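Local coordinates for protein homoserine kinase (Cytophaga hutchinsonii, PDB 4P52) that probably catalyses the ATP-dependent phosphorylation of the side-chain hydroxyl of L-homoserine to O-phospho-L-homoserine, as a kinase of the GHMP family, at residues 92-97 and 134-139; 85-90 and 106-111; 290-295 and 299-304; 187-192 and 323-328. All blocks are in the same frame, centred on the assembly; numbering follows the deposited sequence.

Overall arrangement
Contacts 1 and 2 both use helix 86-98 and lie in the GHMP kinase N-terminal range: contact 2 is fully buried, its aliphatic groups joining the helix to strand 103-110, whereas contact 1, its centre about 15 Å away, works at the margin with a tyrosine, a water and a helix end. Contact 3 is on the opposite side of the chain's centre, about 40 Å from contact 1 between centres. It joins strand 288-292 of the four-stranded sheet to the helix that follows it, with an apolar inside and two exposed glutamines. Contact 4 joins the two linkers running between the sheets. It is small, partly buried and bridged by waters, and it touches contact 3 through Asn-192 and Thr-293.

Contact 1 of 4, residues 92-97 and 134-139; sequences LRYLET and QLLGNK
Helix 86-98 passes the C-terminal end of helix 120-135 with the backbones well apart: Leu-95 CA lies 9.8 Å from Leu-136 CA, and Tyr-94 CA is 10.5 Å from Lys-139 CA, leaving the side chains to bridge the gap. Leu-95 and Leu-136 do so at about a right angle, Leu-95 CD2 meeting Leu-136 CD1 at 3.6 Å. The same methyl sits at the edge of the Tyr-94 ring, near its plane, with CE1 of Tyr-94 4.4 Å from CD1 of Leu-136. Tyr-94 has its CG anti to the backbone N (chi1 169°), and this carries the ring across toward the other segment until its OH comes within 4.1 Å of CB of Lys-139. Leu-136 is the first residue to depart from helical geometry, and what follows is a Schellman motif: Gly-137, with positive phi, is the C-prime residue, Asn-138 N turns back to Asn-133 O, and Gly-137 N binds Gln-134 O at 3.0 Å. The tyrosine hydroxyl is tied into this helix end twice. It hydrogen-bonds Asn-133 OD1, and it accepts from a water 2.7 Å from Tyr-94 OH; that water in turn accepts from Lys-139 N at 2.9 Å. This one water links the backbone at Lys-139, three residues past the start of the loop, to the phenol of the other helix. Ile-132 of helix 120-135 packs against both Tyr-94 and Leu-95. On helix 146-157, Glu-151 forms a salt bridge with Arg-93, and Phe-148 touches Thr-97.

Contact 2 of 4, residues 85-90 and 106-111; sequences NTVSIS and IELTKK
Val-87 packs on Ile-106 and Leu-108 without any aromatic ring; the flat group beside them is the carboxamide of Asn-85, whose OD1 accepts a capping bond in the carbonyl plane while its ND2 binds Pro-79 O. Ile-68 touches the same side chain from strand 66-72. The setting is a beta-alpha-beta unit, strand 66-72, helix 86-98 and strand 103-110, with the helix laid over two parallel neighbouring strands. The segment axes approach to 10.2 Å, and their N-to-C directions are 140° apart. Residues 106 and 108, alternate members of the strand, turn their side chains to the helix. Ile-106 divides its branches: CG2 meets CG1 of Val-87 at 4.1 Å, while CD1 reaches CB of Ser-88 at 3.8 Å. The other methyl of Val-87, CG2, faces CD2 of Leu-108 at 4.4 Å. Ser-88 OG is hydrogen-bonded to Ala-82 O, and its CB faces the isoleucine. Ser-124 touches both Val-87 and Leu-108; it belongs to helix 120-135, which in GHMP kinases follows the glycine-rich phosphate-binding loop. Asn-85 is the N-cap of helix 86-98, with Val-87 N 2.9 Å from Asn-85 OD1.

Contact 3 of 4, residues 290-295 and 299-304; sequences ALSTSQ and QKIGQA
Ile-301 is the apolar centre of this contact and uses both its methyl groups, CG2 and CD1, against the strand. Its CG2 meets CB of Ala-290 at 3.6 Å, and CD1 reaches CB of Ser-292, also at 3.6 Å. A chi1 of -74° puts CG2 anti to the backbone N and CG1 beside it, and chi2 then sends CD1 to Ser-292, two residues along the strand from Ala-290. On the exposed side Gln-299 lies against Gln-295 one helical turn back. NE2 of Gln-299 comes 3.3 Å from CG of Gln-295, and the two amide planes are 22° from parallel. The two residues are also joined by the helical bond from Gln-299 N to Gln-295 O, 3.0 Å long and almost straight. Strand 288-292 belongs to an antiparallel four-stranded sheet of order 2-3-1-4, and helix 295-310, the next element in the chain, packs against it, as in the ferredoxin-like C-terminal domain of GHMP kinases. The tight connection is closed by Ser-294 at the N-cap, whose OG takes Ala-297 N. Further out, the strand is held by backbone bonds from Ala-290 to Thr-196 and from Ser-292 to Tyr-194 on one neighbour, while Ala-276 touches both Ala-290 and Ile-301.

Contact 4 of 4, residues 187-192 and 323-328; sequences LPVPAN and VNQQGP
Rotation about the first side-chain torsions of two valines makes the meeting: chi1 of -78° in Val-189 sets CG2 between the backbone N and the carbonyl carbon, and in Val-323 (chi1 173°) CG2 stands anti to the carbonyl carbon. The two methyl ends then face each other, CG2 of Val-189 lying 4.1 Å from CG2 of Val-323. The segments are the two linkers of a two-domain GHMP kinase fold. Residues 187-192 lead from the large mixed sheet into the antiparallel four-stranded sheet, and 323-328 lead back from strand 316-322 to strand 329-330. Gln-325, bent at chi2, runs alongside Val-189 in the reverse sense, its NE2 3.9 Å from CG2 of Val-189. No direct hydrogen bond joins the linkers; water does it instead. One water donates to Leu-187 O at 2.7 Å and to Gln-325 OE1 at 3.3 Å, and a second accepts from Val-323 N and donates weakly to Pro-190 O. Leu-236 of helix 219-237 also packs on Val-189, and Ala-234 and Met-238 of the second subunit pack on Leu-187 and Pro-188. Past Val-323 the returning linker holds its own shape: Asn-324 OD1 accepts from Gln-326 N at 2.8 Å in an Asx turn and from Gly-327 N on the same face, while ND2 binds Val-49 O. Beyond it, Gln-326 NE2 reaches Pro-328 O at 2.7 Å, with that oxygen close to its amide plane.

Contact 1 of 4, residues 92-97 and 134-139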
loop_
_atom_site.group_PDB
_atom_site.type_symbol
_atom_site.label_atom_id
_atom_site.label_comp_id
_atom_site.label_asym_id
_atom_site.label_seq_id
_atom_site.Cartn_x
_atom_site.Cartn_y
_atom_site.Cartn_z
ATOM N N LEU A 92 12.852 30.917 -12.748
ATOM C CA LEU A 92 13.556 31.123 -14.009
ATOM C C LEU A 92 13.141 30.087 -15.053
ATOM O O LEU A 92 12.925 30.439 -16.224
ATOM C CB LEU A 92 15.070 31.146 -13.806
ATOM C CG LEU A 92 15.943 31.588 -15.000
ATOM C CD1 LEU A 92 15.553 32.934 -15.636
ATOM C CD2 LEU A 92 17.417 31.559 -14.589
ATOM N N ARG A 93 12.996 28.827 -14.620
ATOM C CA ARG A 93 12.619 27.736 -15.519
ATOM C C ARG A 93 11.207 27.912 -15.993
ATOM O O ARG A 93 10.905 27.643 -17.158
ATOM C CB ARG A 93 12.784 26.358 -14.876
ATOM C CG ARG A 93 14.229 25.948 -14.578
ATOM C CD ARG A 93 15.146 25.893 -15.807
ATOM N NE ARG A 93 14.746 24.879 -16.788
ATOM C CZ ARG A 93 14.845 23.560 -16.611
ATOM N NH1 ARG A 93 15.320 23.057 -15.474
ATOM N NH2 ARG A 93 14.452 22.735 -17.573
ATOM N N TYR A 94 10.345 28.390 -15.108
ATOM C CA TYR A 94 8.960 28.589 -15.463
ATOM C C TYR A 94 8.899 29.635 -16.577
ATOM O O TYR A 94 8.340 29.376 -17.652
ATOM C CB TYR A 94 8.158 28.981 -14.219
ATOM C CG TYR A 94 6.742 29.480 -14.455
ATOM C CD1 TYR A 94 6.502 30.813 -14.764
ATOM C CD2 TYR A 94 5.641 28.630 -14.316
ATOM C CE1 TYR A 94 5.213 31.285 -14.952
ATOM C CE2 TYR A 94 4.341 29.099 -14.520
ATOM C CZ TYR A 94 4.134 30.432 -14.835
ATOM O OH TYR A 94 2.860 30.936 -15.034
ATOM N N LEU A 95 9.514 30.792 -16.332
ATOM C CA LEU A 95 9.592 31.862 -17.324
ATOM C C LEU A 95 10.183 31.366 -18.637
ATOM O O LEU A 95 9.654 31.667 -19.700
ATOM C CB LEU A 95 10.394 33.056 -16.795
ATOM C CG LEU A 95 9.840 33.727 -15.531
ATOM C CD1 LEU A 95 10.811 34.763 -14.983
ATOM C CD2 LEU A 95 8.464 34.345 -15.758
ATOM N N GLU A 96 11.259 30.590 -18.573
ATOM C CA GLU A 96 11.842 30.073 -19.812
ATOM C C GLU A 96 10.891 29.171 -20.585
ATOM O O GLU A 96 10.679 29.389 -21.770
ATOM C CB GLU A 96 13.185 29.413 -19.579
ATOM C CG GLU A 96 14.281 30.440 -19.366
ATOM C CD GLU A 96 15.528 29.866 -18.722
ATOM O OE1 GLU A 96 15.492 28.728 -18.168
ATOM O OE2 GLU A 96 16.557 30.576 -18.768
ATOM N N THR A 97 10.292 28.192 -19.914
ATOM C CA THR A 97 9.304 27.325 -20.555
ATOM C C THR A 97 8.211 28.072 -21.332
ATOM O O THR A 97 7.866 27.678 -22.444
ATOM C CB THR A 97 8.663 26.389 -19.533
ATOM O OG1 THR A 97 9.674 25.501 -19.058
ATOM C CG2 THR A 97 7.531 25.561 -20.155
ATOM N N GLN A 134 0.474 32.890 -10.431
ATOM C CA GLN A 134 -0.657 33.739 -10.210
ATOM C C GLN A 134 -0.358 35.172 -10.634
ATOM O O GLN A 134 -1.149 35.781 -11.334
ATOM C CB GLN A 134 -1.167 33.661 -8.782
ATOM C CG GLN A 134 -2.472 34.443 -8.652
ATOM C CD GLN A 134 -3.329 34.012 -7.480
ATOM O OE1 GLN A 134 -3.404 32.818 -7.168
ATOM N NE2 GLN A 134 -3.985 34.982 -6.817
ATOM N N LEU A 135 0.799 35.694 -10.248
ATOM C CA LEU A 135 1.198 37.058 -10.599
ATOM C C LEU A 135 1.169 37.357 -12.108
ATOM O O LEU A 135 0.804 38.454 -12.508
ATOM C CB LEU A 135 2.587 37.370 -10.036
ATOM C CG LEU A 135 3.152 38.780 -10.280
ATOM C CD1 LEU A 135 2.474 39.830 -9.416
ATOM C CD2 LEU A 135 4.635 38.762 -9.986
ATOM N N LEU A 136 1.553 36.398 -12.940
ATOM C CA LEU A 136 1.561 36.628 -14.382
ATOM C C LEU A 136 0.258 36.206 -15.034
ATOM O O LEU A 136 0.217 35.958 -16.229
ATOM C CB LEU A 136 2.735 35.889 -15.039
ATOM C CG LEU A 136 4.146 36.336 -14.649
ATOM C CD1 LEU A 136 5.159 35.646 -15.534
ATOM C CD2 LEU A 136 4.322 37.847 -14.780
ATOM N N GLY A 137 -0.809 36.093 -14.252
ATOM C CA GLY A 137 -2.141 35.827 -14.805
ATOM C C GLY A 137 -2.536 34.383 -15.021
ATOM O O GLY A 137 -3.283 34.098 -15.933
ATOM N N ASN A 138 -2.045 33.462 -14.194
ATOM C CA ASN A 138 -2.500 32.050 -14.223
ATOM C C ASN A 138 -2.426 31.349 -15.569
ATOM O O ASN A 138 -3.379 30.718 -15.998
ATOM C CB ASN A 138 -3.901 31.922 -13.620
ATOM C CG ASN A 138 -3.919 32.282 -12.140
ATOM O OD1 ASN A 138 -3.658 31.435 -11.285
ATOM N ND2 ASN A 138 -4.173 33.557 -11.834
ATOM N N LYS A 139 -1.272 31.439 -16.209
ATOM C CA LYS A 139 -1.058 30.859 -17.526
ATOM C C LYS A 139 -1.002 29.342 -17.520
ATOM O O LYS A 139 -1.108 28.715 -18.564
ATOM C CB LYS A 139 0.243 31.394 -18.121
ATOM C CG LYS A 139 0.195 32.869 -18.447
ATOM C CD LYS A 139 1.537 33.332 -18.985
ATOM C CE LYS A 139 1.496 34.803 -19.404
ATOM N NZ LYS A 139 0.257 35.142 -20.156
HETATM O O HOH W 1 0.993 32.925 -15.159
#

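Contact 2 of 4, residues 85-90 and 106-111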
loop_
_atom_site.group_PDB
_atom_site.type_symbol
_atom_site.label_atom_id
_atom_site.label_comp_id
_atom_site.label_asym_id
_atom_site.label_seq_id
_atom_site.Cartn_x
_atom_site.Cartn_y
_atom_site.Cartn_z
ATOM N N ASN A 85 19.954 29.160 -5.940
ATOM C CA ASN A 85 18.818 29.135 -5.014
ATOM C C ASN A 85 17.584 28.471 -5.605
ATOM O O ASN A 85 17.197 28.731 -6.755
ATOM C CB ASN A 85 18.469 30.535 -4.495
ATOM C CG ASN A 85 17.434 30.503 -3.367
ATOM O OD1 ASN A 85 16.332 29.978 -3.534
ATOM N ND2 ASN A 85 17.783 31.077 -2.218
ATOM N N THR A 86 16.961 27.634 -4.792
ATOM C CA THR A 86 15.876 26.799 -5.261
ATOM C C THR A 86 14.695 27.592 -5.853
ATOM O O THR A 86 14.146 27.221 -6.894
ATOM C CB THR A 86 15.429 25.785 -4.175
ATOM O OG1 THR A 86 14.586 24.818 -4.779
ATOM C CG2 THR A 86 14.675 26.446 -3.024
ATOM N N VAL A 87 14.349 28.705 -5.218
ATOM C CA VAL A 87 13.202 29.507 -5.605
ATOM C C VAL A 87 13.453 30.221 -6.932
ATOM O O VAL A 87 12.617 30.191 -7.829
ATOM C CB VAL A 87 12.879 30.536 -4.514
ATOM C CG1 VAL A 87 11.702 31.404 -4.924
ATOM C CG2 VAL A 87 12.602 29.845 -3.190
ATOM N N SER A 88 14.610 30.856 -7.063
ATOM C CA SER A 88 14.952 31.547 -8.296
ATOM C C SER A 88 15.144 30.596 -9.490
ATOM O O SER A 88 14.767 30.935 -10.621
ATOM C CB SER A 88 16.154 32.477 -8.091
ATOM O OG SER A 88 17.123 31.881 -7.253
ATOM N N ILE A 89 15.693 29.402 -9.235
ATOM C CA ILE A 89 15.882 28.407 -10.304
ATOM C C ILE A 89 14.517 28.002 -10.839
ATOM O O ILE A 89 14.292 28.017 -12.043
ATOM C CB ILE A 89 16.708 27.169 -9.848
ATOM C CG1 ILE A 89 18.172 27.558 -9.587
ATOM C CG2 ILE A 89 16.639 26.032 -10.881
ATOM C CD1 ILE A 89 18.939 26.547 -8.741
ATOM N N SER A 90 13.603 27.674 -9.932
ATOM C CA SER A 90 12.231 27.304 -10.290
ATOM C C SER A 90 11.509 28.332 -11.148
ATOM O O SER A 90 10.888 27.987 -12.172
ATOM C CB SER A 90 11.424 27.133 -9.023
ATOM O OG SER A 90 12.071 26.206 -8.192
ATOM N N ILE A 106 12.764 38.701 -5.787
ATOM C CA ILE A 106 12.232 37.781 -4.806
ATOM C C ILE A 106 12.675 38.218 -3.434
ATOM O O ILE A 106 13.845 38.455 -3.226
ATOM C CB ILE A 106 12.777 36.352 -5.055
ATOM C CG1 ILE A 106 12.404 35.883 -6.466
ATOM C CG2 ILE A 106 12.320 35.370 -3.968
ATOM C CD1 ILE A 106 13.272 34.774 -6.996
ATOM N N GLU A 107 11.741 38.332 -2.501
ATOM C CA GLU A 107 12.046 38.457 -1.090
ATOM C C GLU A 107 11.529 37.172 -0.463
ATOM O O GLU A 107 10.360 36.835 -0.611
ATOM C CB GLU A 107 11.352 39.671 -0.478
ATOM C CG GLU A 107 11.887 41.006 -0.969
ATOM C CD GLU A 107 10.913 42.178 -0.804
ATOM O OE1 GLU A 107 10.025 42.109 0.079
ATOM O OE2 GLU A 107 11.024 43.181 -1.563
ATOM N N LEU A 108 12.398 36.436 0.220
ATOM C CA LEU A 108 11.997 35.169 0.824
ATOM C C LEU A 108 12.010 35.245 2.338
ATOM O O LEU A 108 13.000 35.646 2.922
ATOM C CB LEU A 108 12.904 34.041 0.325
ATOM C CG LEU A 108 12.928 32.729 1.129
ATOM C CD1 LEU A 108 11.572 32.023 1.223
ATOM C CD2 LEU A 108 13.965 31.780 0.539
ATOM N N THR A 109 10.918 34.841 2.971
ATOM C CA THR A 109 10.838 34.814 4.427
ATOM C C THR A 109 10.642 33.400 4.938
ATOM O O THR A 109 9.579 32.811 4.760
ATOM C CB THR A 109 9.644 35.632 4.944
ATOM O OG1 THR A 109 9.584 36.899 4.271
ATOM C CG2 THR A 109 9.748 35.842 6.440
ATOM N N LYS A 110 11.663 32.859 5.590
ATOM C CA LYS A 110 11.543 31.590 6.310
ATOM C C LYS A 110 10.787 31.802 7.607
ATOM O O LYS A 110 11.215 32.575 8.471
ATOM C CB LYS A 110 12.911 30.974 6.616
ATOM C CG LYS A 110 13.766 30.720 5.392
ATOM C CD LYS A 110 13.162 29.679 4.467
ATOM C CE LYS A 110 13.232 28.290 5.082
ATOM N NZ LYS A 110 12.955 27.220 4.082
ATOM N N LYS A 111 9.661 31.112 7.725
ATOM C CA LYS A 111 8.838 31.142 8.916
ATOM C C LYS A 111 8.914 29.762 9.548
ATOM O O LYS A 111 8.047 29.368 10.325
ATOM C CB LYS A 111 7.388 31.514 8.568
ATOM C CG LYS A 111 7.214 32.911 7.976
ATOM C CD LYS A 111 6.706 33.923 8.995
ATOM C CE LYS A 111 5.201 33.797 9.192
ATOM N NZ LYS A 111 4.591 35.097 9.589
#

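Contact 3 of 4, residues 290-295 and 299-304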
loop_
_atom_site.group_PDB
_atom_site.type_symbol
_atom_site.label_atom_id
_atom_site.label_comp_id
_atom_site.label_asym_id
_atom_site.label_seq_id
_atom_site.Cartn_x
_atom_site.Cartn_y
_atom_site.Cartn_z
ATOM N N ALA A 290 2.524 13.013 15.457
ATOM C CA ALA A 290 1.618 11.998 15.969
ATOM C C ALA A 290 0.254 12.244 15.341
ATOM O O ALA A 290 -0.073 13.398 14.994
ATOM C CB ALA A 290 1.543 12.047 17.493
ATOM N N LEU A 291 -0.527 11.175 15.166
ATOM C CA LEU A 291 -1.866 11.341 14.662
ATOM C C LEU A 291 -2.823 11.020 15.778
ATOM O O LEU A 291 -2.538 10.153 16.613
ATOM C CB LEU A 291 -2.100 10.480 13.412
ATOM C CG LEU A 291 -1.221 10.775 12.168
ATOM C CD1 LEU A 291 -1.572 9.818 11.048
ATOM C CD2 LEU A 291 -1.381 12.192 11.654
ATOM N N SER A 292 -3.928 11.765 15.836
ATOM C CA SER A 292 -5.005 11.455 16.769
ATOM C C SER A 292 -6.346 11.840 16.139
ATOM O O SER A 292 -6.372 12.352 15.014
ATOM C CB SER A 292 -4.814 12.165 18.102
ATOM O OG SER A 292 -4.651 13.565 17.891
ATOM N N THR A 293 -7.440 11.622 16.875
ATOM C CA THR A 293 -8.768 11.837 16.310
ATOM C C THR A 293 -9.583 12.988 16.919
ATOM O O THR A 293 -10.777 13.083 16.684
ATOM C CB THR A 293 -9.599 10.540 16.310
ATOM O OG1 THR A 293 -9.770 10.087 17.654
ATOM C CG2 THR A 293 -8.875 9.469 15.563
ATOM N N SER A 294 -8.939 13.870 17.673
ATOM C CA SER A 294 -9.594 15.099 18.147
ATOM C C SER A 294 -8.563 16.143 18.561
ATOM O O SER A 294 -7.422 15.803 18.873
ATOM C CB SER A 294 -10.513 14.818 19.330
ATOM O OG SER A 294 -9.762 14.466 20.469
ATOM N N GLN A 295 -8.985 17.400 18.581
ATOM C CA GLN A 295 -8.127 18.505 18.956
ATOM C C GLN A 295 -7.869 18.482 20.445
ATOM O O GLN A 295 -6.729 18.474 20.891
ATOM C CB GLN A 295 -8.790 19.815 18.597
ATOM C CG GLN A 295 -8.143 21.004 19.272
ATOM C CD GLN A 295 -8.354 22.284 18.499
ATOM O OE1 GLN A 295 -7.502 22.690 17.690
ATOM N NE2 GLN A 295 -9.495 22.908 18.705
ATOM N N GLN A 299 -3.776 18.045 21.422
ATOM C CA GLN A 299 -3.130 18.971 22.341
ATOM C C GLN A 299 -2.422 18.288 23.489
ATOM O O GLN A 299 -1.268 18.638 23.793
ATOM C CB GLN A 299 -4.095 20.020 22.856
ATOM C CG GLN A 299 -4.288 21.143 21.849
ATOM C CD GLN A 299 -5.605 21.889 22.050
ATOM O OE1 GLN A 299 -6.265 21.738 23.083
ATOM N NE2 GLN A 299 -5.987 22.701 21.068
ATOM N N LYS A 300 -3.070 17.306 24.115
ATOM C CA LYS A 300 -2.373 16.605 25.183
ATOM C C LYS A 300 -1.206 15.704 24.688
ATOM O O LYS A 300 -0.193 15.537 25.392
ATOM C CB LYS A 300 -3.299 15.988 26.240
ATOM C CG LYS A 300 -4.351 15.032 25.754
ATOM C CD LYS A 300 -4.779 14.082 26.876
ATOM C CE LYS A 300 -3.712 13.008 27.129
ATOM N NZ LYS A 300 -4.149 11.946 28.074
ATOM N N ILE A 301 -1.298 15.197 23.465
ATOM C CA ILE A 301 -0.152 14.557 22.865
ATOM C C ILE A 301 1.014 15.550 22.736
ATOM O O ILE A 301 2.134 15.238 23.093
ATOM C CB ILE A 301 -0.510 13.889 21.521
ATOM C CG1 ILE A 301 -1.309 12.601 21.777
ATOM C CG2 ILE A 301 0.736 13.541 20.721
ATOM C CD1 ILE A 301 -2.322 12.294 20.690
ATOM N N GLY A 302 0.734 16.742 22.237
ATOM C CA GLY A 302 1.733 17.778 22.092
ATOM C C GLY A 302 2.382 18.123 23.407
ATOM O O GLY A 302 3.600 18.230 23.477
ATOM N N GLN A 303 1.574 18.274 24.453
ATOM C CA GLN A 303 2.080 18.523 25.791
ATOM C C GLN A 303 2.982 17.418 26.332
ATOM O O GLN A 303 3.958 17.710 27.044
ATOM C CB GLN A 303 0.959 18.867 26.777
ATOM C CG GLN A 303 0.476 20.314 26.661
ATOM C CD GLN A 303 1.623 21.337 26.386
ATOM O OE1 GLN A 303 1.976 21.625 25.202
ATOM N NE2 GLN A 303 2.224 21.877 27.477
ATOM N N ALA A 304 2.681 16.165 26.012
ATOM C CA ALA A 304 3.504 15.061 26.511
ATOM C C ALA A 304 4.834 14.917 25.744
ATOM O O ALA A 304 5.870 14.568 26.325
ATOM C CB ALA A 304 2.718 13.757 26.522
#

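Contact 4 of 4, residues 187-192 and 323-328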
loop_
_atom_site.group_PDB
_atom_site.type_symbol
_atom_site.label_atom_id
_atom_site.label_comp_id
_atom_site.label_asym_id
_atom_site.label_seq_id
_atom_site.Cartn_x
_atom_site.Cartn_y
_atom_site.Cartn_z
ATOM N N LEU A 187 -5.487 11.643 -1.779
ATOM C CA LEU A 187 -6.410 10.742 -1.086
ATOM C C LEU A 187 -7.270 11.482 -0.069
ATOM O O LEU A 187 -6.787 12.402 0.575
ATOM C CB LEU A 187 -5.618 9.651 -0.367
ATOM C CG LEU A 187 -4.716 8.782 -1.238
ATOM C CD1 LEU A 187 -3.860 7.915 -0.327
ATOM C CD2 LEU A 187 -5.538 7.939 -2.195
ATOM N N PRO A 188 -8.545 11.074 0.094
ATOM C CA PRO A 188 -9.349 11.644 1.177
ATOM C C PRO A 188 -8.899 11.115 2.544
ATOM O O PRO A 188 -8.442 9.982 2.661
ATOM C CB PRO A 188 -10.745 11.122 0.873
ATOM C CG PRO A 188 -10.494 9.803 0.216
ATOM C CD PRO A 188 -9.311 10.076 -0.674
ATOM N N VAL A 189 -9.030 11.941 3.568
ATOM C CA VAL A 189 -8.687 11.534 4.914
ATOM C C VAL A 189 -9.811 11.911 5.865
ATOM O O VAL A 189 -10.569 12.835 5.577
ATOM C CB VAL A 189 -7.367 12.203 5.360
ATOM C CG1 VAL A 189 -6.209 11.443 4.707
ATOM C CG2 VAL A 189 -7.373 13.710 5.056
ATOM N N PRO A 190 -9.922 11.221 7.015
ATOM C CA PRO A 190 -11.056 11.616 7.878
ATOM C C PRO A 190 -10.901 13.040 8.425
ATOM O O PRO A 190 -9.778 13.522 8.643
ATOM C CB PRO A 190 -11.090 10.550 8.968
ATOM C CG PRO A 190 -9.815 9.804 8.855
ATOM C CD PRO A 190 -9.119 10.125 7.567
ATOM N N ALA A 191 -12.027 13.722 8.581
ATOM C CA ALA A 191 -12.020 15.167 8.813
ATOM C C ALA A 191 -11.625 15.488 10.239
ATOM O O ALA A 191 -11.258 16.630 10.538
ATOM C CB ALA A 191 -13.383 15.773 8.491
ATOM N N ASN A 192 -11.704 14.480 11.105
ATOM C CA ASN A 192 -11.398 14.623 12.516
ATOM C C ASN A 192 -9.999 14.091 12.821
ATOM O O ASN A 192 -9.650 13.840 13.971
ATOM C CB ASN A 192 -12.427 13.851 13.332
ATOM C CG ASN A 192 -12.349 12.349 13.082
ATOM O OD1 ASN A 192 -12.206 11.890 11.938
ATOM N ND2 ASN A 192 -12.418 11.574 14.153
ATOM N N VAL A 323 -5.299 18.048 8.557
ATOM C CA VAL A 323 -4.614 18.105 7.276
ATOM C C VAL A 323 -5.062 19.347 6.518
ATOM O O VAL A 323 -6.269 19.631 6.413
ATOM C CB VAL A 323 -4.921 16.838 6.445
ATOM C CG1 VAL A 323 -4.349 16.952 5.022
ATOM C CG2 VAL A 323 -4.383 15.598 7.155
ATOM N N ASN A 324 -4.098 20.101 6.001
ATOM C CA ASN A 324 -4.366 21.350 5.319
ATOM C C ASN A 324 -4.734 21.035 3.874
ATOM O O ASN A 324 -3.884 20.649 3.082
ATOM C CB ASN A 324 -3.132 22.244 5.450
ATOM C CG ASN A 324 -3.176 23.492 4.560
ATOM O OD1 ASN A 324 -4.151 23.748 3.829
ATOM N ND2 ASN A 324 -2.080 24.255 4.588
ATOM N N GLN A 325 -6.014 21.186 3.540
ATOM C CA GLN A 325 -6.513 20.890 2.202
ATOM C C GLN A 325 -6.250 22.010 1.191
ATOM O O GLN A 325 -6.431 21.822 0.012
ATOM C CB GLN A 325 -8.016 20.671 2.255
ATOM C CG GLN A 325 -8.529 19.614 3.233
ATOM C CD GLN A 325 -8.025 18.213 2.924
ATOM O OE1 GLN A 325 -7.768 17.848 1.777
ATOM N NE2 GLN A 325 -7.859 17.422 3.975
ATOM N N GLN A 326 -5.875 23.187 1.652
ATOM C CA GLN A 326 -5.694 24.324 0.765
ATOM C C GLN A 326 -4.392 24.254 -0.010
ATOM O O GLN A 326 -4.390 24.410 -1.226
ATOM C CB GLN A 326 -5.766 25.634 1.561
ATOM C CG GLN A 326 -5.461 26.918 0.795
ATOM C CD GLN A 326 -6.120 27.009 -0.581
ATOM O OE1 GLN A 326 -7.237 26.530 -0.812
ATOM N NE2 GLN A 326 -5.428 27.650 -1.502
ATOM N N GLY A 327 -3.295 23.980 0.692
ATOM C CA GLY A 327 -1.979 24.063 0.084
ATOM C C GLY A 327 -1.546 25.515 0.131
ATOM O O GLY A 327 -1.751 26.176 1.135
ATOM N N PRO A 328 -0.959 26.036 -0.962
ATOM C CA PRO A 328 -0.499 27.433 -0.900
ATOM C C PRO A 328 -1.647 28.445 -0.898
ATOM O O PRO A 328 -2.758 28.130 -1.268
ATOM C CB PRO A 328 0.384 27.594 -2.143
ATOM C CG PRO A 328 0.144 26.391 -2.977
ATOM C CD PRO A 328 -0.774 25.430 -2.286
HETATM O O HOH W 2 -6.408 15.044 0.797
HETATM O O HOH W 3 -7.574 16.179 8.798
#